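Udp-n-acetylglucosamine pyrophosphorylase (Trypanosoma brucei, PDB 4BQH) probably catalyses the formation of UDP-N-acetylglucosamine and diphosphate from UTP and N-acetylglucosamine 1-phosphate, the final step of making this nucleotide sugar. Local coordinates at residues T43-G48 with R228-A233. Sequence-based numbering, arbitrary orientation.
With 9VU ((3S)-3-[2-(1,3-benzodioxol-5-yl)-2-oxidanylidene-ethyl]-4-bromanyl-5-methyl-3-oxidanyl-1H-indol-2-one), chain C.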
ATOM      1  N   THR A  43       6.304   0.123  24.897  1.00 15.40           N
ATOM      2  CA  THR A  43       7.126   1.233  24.373  1.00 15.89           C
ATOM      3  C   THR A  43       7.365   1.196  22.857  1.00 16.30           C
ATOM      4  O   THR A  43       7.156   2.199  22.161  1.00 16.92           O
ATOM      5  CB  THR A  43       8.489   1.302  25.127  1.00 16.72           C
ATOM      6  OG1 THR A  43       8.236   1.471  26.529  1.00 16.78           O
ATOM      7  CG2 THR A  43       9.322   2.466  24.644  1.00 17.14           C
ATOM      8  N   ASN A  44       7.802   0.046  22.351  1.00 16.49           N
ATOM      9  CA  ASN A  44       8.289  -0.092  20.983  1.00 16.86           C
ATOM     10  C   ASN A  44       7.282  -0.644  19.999  1.00 16.47           C
ATOM     11  O   ASN A  44       7.424  -0.410  18.793  1.00 16.95           O
ATOM     12  CB  ASN A  44       9.525  -0.980  20.951  1.00 18.31           C
ATOM     13  CG  ASN A  44      10.611  -0.474  21.868  1.00 20.49           C
ATOM     14  OD1 ASN A  44      10.733   0.737  22.089  1.00 23.15           O
ATOM     15  ND2 ASN A  44      11.386  -1.391  22.429  1.00 21.64           N
ATOM     16  N   GLU A  45       6.304  -1.405  20.496  1.00 14.93           N
ATOM     17  CA  GLU A  45       5.325  -2.049  19.602  1.00 14.71           C
ATOM     18  C   GLU A  45       3.945  -1.434  19.726  1.00 13.66           C
ATOM     19  O   GLU A  45       3.128  -1.616  18.827  1.00 14.63           O
ATOM     20  CB  GLU A  45       5.202  -3.549  19.886  1.00 15.22           C
ATOM     21  CG  GLU A  45       6.504  -4.304  19.696  1.00 17.63           C
ATOM     22  CD  GLU A  45       6.317  -5.782  19.973  1.00 18.71           C
ATOM     23  OE1 GLU A  45       5.453  -6.415  19.326  1.00 20.00           O
ATOM     24  OE2 GLU A  45       7.022  -6.311  20.844  1.00 19.28           O
ATOM     25  N   LEU A  46       3.668  -0.783  20.855  1.00 12.75           N
ATOM     26  CA  LEU A  46       2.391  -0.064  21.044  1.00 12.71           C
ATOM     27  C   LEU A  46       2.605   1.423  21.345  1.00 13.01           C
ATOM     28  O   LEU A  46       1.838   2.040  22.094  1.00 12.52           O
ATOM     29  CB  LEU A  46       1.526  -0.718  22.141  1.00 13.24           C
ATOM     30  CG  LEU A  46       1.006  -2.094  21.697  1.00 13.00           C
ATOM     31  CD1 LEU A  46       1.842  -3.138  22.392  1.00 14.29           C
ATOM     32  CD2 LEU A  46      -0.480  -2.261  22.004  1.00 13.83           C
ATOM     33  N   ALA A  47       3.670   1.980  20.778  1.00 13.45           N
ATOM     34  CA  ALA A  47       3.981   3.397  20.968  1.00 12.86           C
ATOM     35  C   ALA A  47       2.755   4.253  20.631  1.00 13.10           C
ATOM     36  O   ALA A  47       2.086   4.023  19.611  1.00 14.03           O
ATOM     37  CB  ALA A  47       5.171   3.794  20.100  1.00 13.18           C
ATOM     38  N   GLY A  48       2.443   5.203  21.501  1.00 12.95           N
ATOM     39  CA  GLY A  48       1.392   6.171  21.237  1.00 12.82           C
ATOM     40  C   GLY A  48      -0.026   5.698  21.511  1.00 13.25           C
ATOM     41  O   GLY A  48      -0.928   6.529  21.622  1.00 12.72           O
ATOM     42  N   ARG A 228       3.258 -13.710  30.964  1.00 13.32           N
ATOM     43  CA  ARG A 228       3.414 -12.732  32.016  1.00 14.86           C
ATOM     44  C   ARG A 228       4.213 -11.500  31.559  1.00 14.72           C
ATOM     45  O   ARG A 228       4.166 -10.459  32.222  1.00 17.44           O
ATOM     46  CB  ARG A 228       4.005 -13.385  33.281  1.00 16.43           C
ATOM     47  CG  ARG A 228       2.990 -14.305  33.965  1.00 19.49           C
ATOM     48  CD  ARG A 228       3.539 -14.863  35.250  1.00 23.26           C
ATOM     49  NE  ARG A 228       3.817 -13.783  36.191  1.00 26.57           N
ATOM     50  CZ  ARG A 228       4.273 -13.953  37.422  1.00 28.57           C
ATOM     51  NH1 ARG A 228       4.531 -15.188  37.914  1.00 28.38           N
ATOM     52  NH2 ARG A 228       4.487 -12.880  38.158  1.00 28.92           N
ATOM     53  N   GLY A 229       4.922 -11.615  30.444  1.00 14.31           N
ATOM     54  CA  GLY A 229       5.743 -10.523  29.935  1.00 14.76           C
ATOM     55  C   GLY A 229       5.283  -9.965  28.588  1.00 14.91           C
ATOM     56  O   GLY A 229       6.033  -9.256  27.924  1.00 14.73           O
ATOM     57  N   ARG A 230       4.058 -10.274  28.188  1.00 13.87           N
ATOM     58  CA  ARG A 230       3.600  -9.859  26.855  1.00 13.90           C
ATOM     59  C   ARG A 230       2.089  -9.812  26.772  1.00 14.09           C
ATOM     60  O   ARG A 230       1.414 -10.784  27.124  1.00 12.79           O
ATOM     61  CB  ARG A 230       4.152 -10.801  25.782  1.00 15.01           C
ATOM     62  CG  ARG A 230       3.889 -10.322  24.356  1.00 15.58           C
ATOM     63  CD  ARG A 230       4.718 -11.081  23.330  1.00 17.15           C
ATOM     64  NE  ARG A 230       4.493 -10.526  21.986  1.00 18.51           N
ATOM     65  CZ  ARG A 230       5.100  -9.433  21.524  1.00 18.90           C
ATOM     66  NH1 ARG A 230       5.950  -8.764  22.299  1.00 17.71           N
ATOM     67  NH2 ARG A 230       4.842  -9.005  20.296  1.00 19.90           N
ATOM     68  N   ILE A 231       1.556  -8.679  26.313  1.00 13.12           N
ATOM     69  CA  ILE A 231       0.125  -8.599  26.057  1.00 14.05           C
ATOM     70  C   ILE A 231      -0.194  -9.124  24.672  1.00 13.78           C
ATOM     71  O   ILE A 231       0.631  -9.085  23.763  1.00 13.36           O
ATOM     72  CB  ILE A 231      -0.458  -7.176  26.224  1.00 15.86           C
ATOM     73  CG1 ILE A 231      -0.043  -6.260  25.087  1.00 16.31           C
ATOM     74  CG2 ILE A 231      -0.125  -6.578  27.581  1.00 16.61           C
ATOM     75  CD1 ILE A 231      -0.994  -5.081  24.933  1.00 17.54           C
ATOM     76  N   CYS A 232      -1.403  -9.644  24.534  1.00 14.46           N
ATOM     77  CA  CYS A 232      -1.907 -10.053  23.259  1.00 15.37           C
ATOM     78  C   CYS A 232      -2.148  -8.776  22.445  1.00 13.64           C
ATOM     79  O   CYS A 232      -2.836  -7.862  22.890  1.00 13.66           O
ATOM     80  CB  CYS A 232      -3.221 -10.802  23.435  1.00 18.12           C
ATOM     81  SG  CYS A 232      -3.627 -11.595  21.886  1.00 28.27           S
ATOM     82  N   ALA A 233      -1.525  -8.710  21.277  1.00 13.02           N
ATOM     83  CA  ALA A 233      -1.717  -7.577  20.351  1.00 12.89           C
ATOM     84  C   ALA A 233      -1.515  -8.077  18.931  1.00 13.03           C
ATOM     85  O   ALA A 233      -0.881  -9.119  18.693  1.00 13.50           O
ATOM     86  CB  ALA A 233      -0.773  -6.408  20.680  1.00 12.60           C
TER
HETATM   87  OAN 9VU C1539      -4.603   5.194  20.581  1.00 13.61           O
HETATM   88  CAH 9VU C1539      -4.185   6.016  19.742  1.00 13.99           C
HETATM   89  NAG 9VU C1539      -3.140   6.823  19.947  1.00 14.02           N
HETATM   90  CAC 9VU C1539      -2.976   7.613  18.851  1.00 13.59           C
HETATM   91  CAB 9VU C1539      -2.070   8.574  18.642  1.00 13.80           C
HETATM   92  CAA 9VU C1539      -2.033   9.341  17.466  1.00 14.26           C
HETATM   93  CAF 9VU C1539      -3.005   9.082  16.492  1.00 14.55           C
HETATM   94  CAJ 9VU C1539      -3.012   9.842  15.274  1.00 14.82           C
HETATM   95  CAE 9VU C1539      -3.941   8.058  16.761  1.00 13.97           C
HETATM   96 BRA  9VU C1539      -5.200   7.693  15.386  1.00 15.30          BR
HETATM   97  CAD 9VU C1539      -3.928   7.336  17.916  1.00 13.91           C
HETATM   98  CAI 9VU C1539      -4.748   6.287  18.465  1.00 13.97           C
HETATM   99  OAL 9VU C1539      -6.067   6.781  18.713  1.00 15.78           O
HETATM  100  CAM 9VU C1539      -4.962   5.048  17.554  1.00 13.67           C
HETATM  101  CAO 9VU C1539      -3.681   4.221  17.321  1.00 13.40           C
HETATM  102  OAP 9VU C1539      -2.679   4.499  17.996  1.00 14.80           O
HETATM  103  CAQ 9VU C1539      -3.736   3.149  16.381  1.00 13.19           C
HETATM  104  CAV 9VU C1539      -4.768   3.010  15.450  1.00 12.82           C
HETATM  105  CAU 9VU C1539      -4.804   1.985  14.581  1.00 12.68           C
HETATM  106  OAY 9VU C1539      -5.727   1.718  13.612  1.00 12.32           O
HETATM  107  CAX 9VU C1539      -5.491   0.320  13.287  1.00 11.89           C
HETATM  108  OAW 9VU C1539      -4.097   0.147  13.568  1.00 11.82           O
HETATM  109  CAT 9VU C1539      -3.839   1.066  14.548  1.00 12.53           C
HETATM  110  CAS 9VU C1539      -2.803   1.141  15.401  1.00 12.63           C
HETATM  111  CAR 9VU C1539      -2.723   2.183  16.323  1.00 13.19           C
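Glu45 and Arg230 form an end-on, two-pronged salt bridge, each carboxylate oxygen taking one terminal nitrogen. Arg230 NH2 lies 2.8 Å from Glu45 OE1, on the syn lone pair, with an N-H...O angle of 157°. The second bond, from Arg230 NH1 to Glu45 OE2, is 3.0 Å long and straighter at 166°; its donor sits on the syn side but tilted out of the carboxylate plane. The two flat groups are only 28° apart, so the pairing restrains the rotation of both. The Arg230 side chain does not set out toward segment 43-48, but its end arrives there because the chain is extended from CG to NE, with CG anti to the backbone N.

Beside this charged pair lies an apolar contact. Leu46 CD2 meets Ile231 CD1 tip to tip at 4.1 Å, and Ala233 CB borders the same methyl at 4.4 Å. Pro214 packs against both Leu46 and Ile231.

The polar backbone is tied down as well: Ile231 N is hydrogen-bonded to Gln41 OE1, and Glu45 O to Ser212 OG. Past Leu46, Gly48 O accepts a hydrogen bond from the inhibitor's NAG at 2.8 Å. The contact thus joins the chain near the C-terminal end of helix 32-44 to the middle strand of a small three-stranded antiparallel sheet, which the Cys215-Cys232 disulfide cross-links to the chain just after strand 213-214, with Gly48 lining the allosteric inhibitor's pocket.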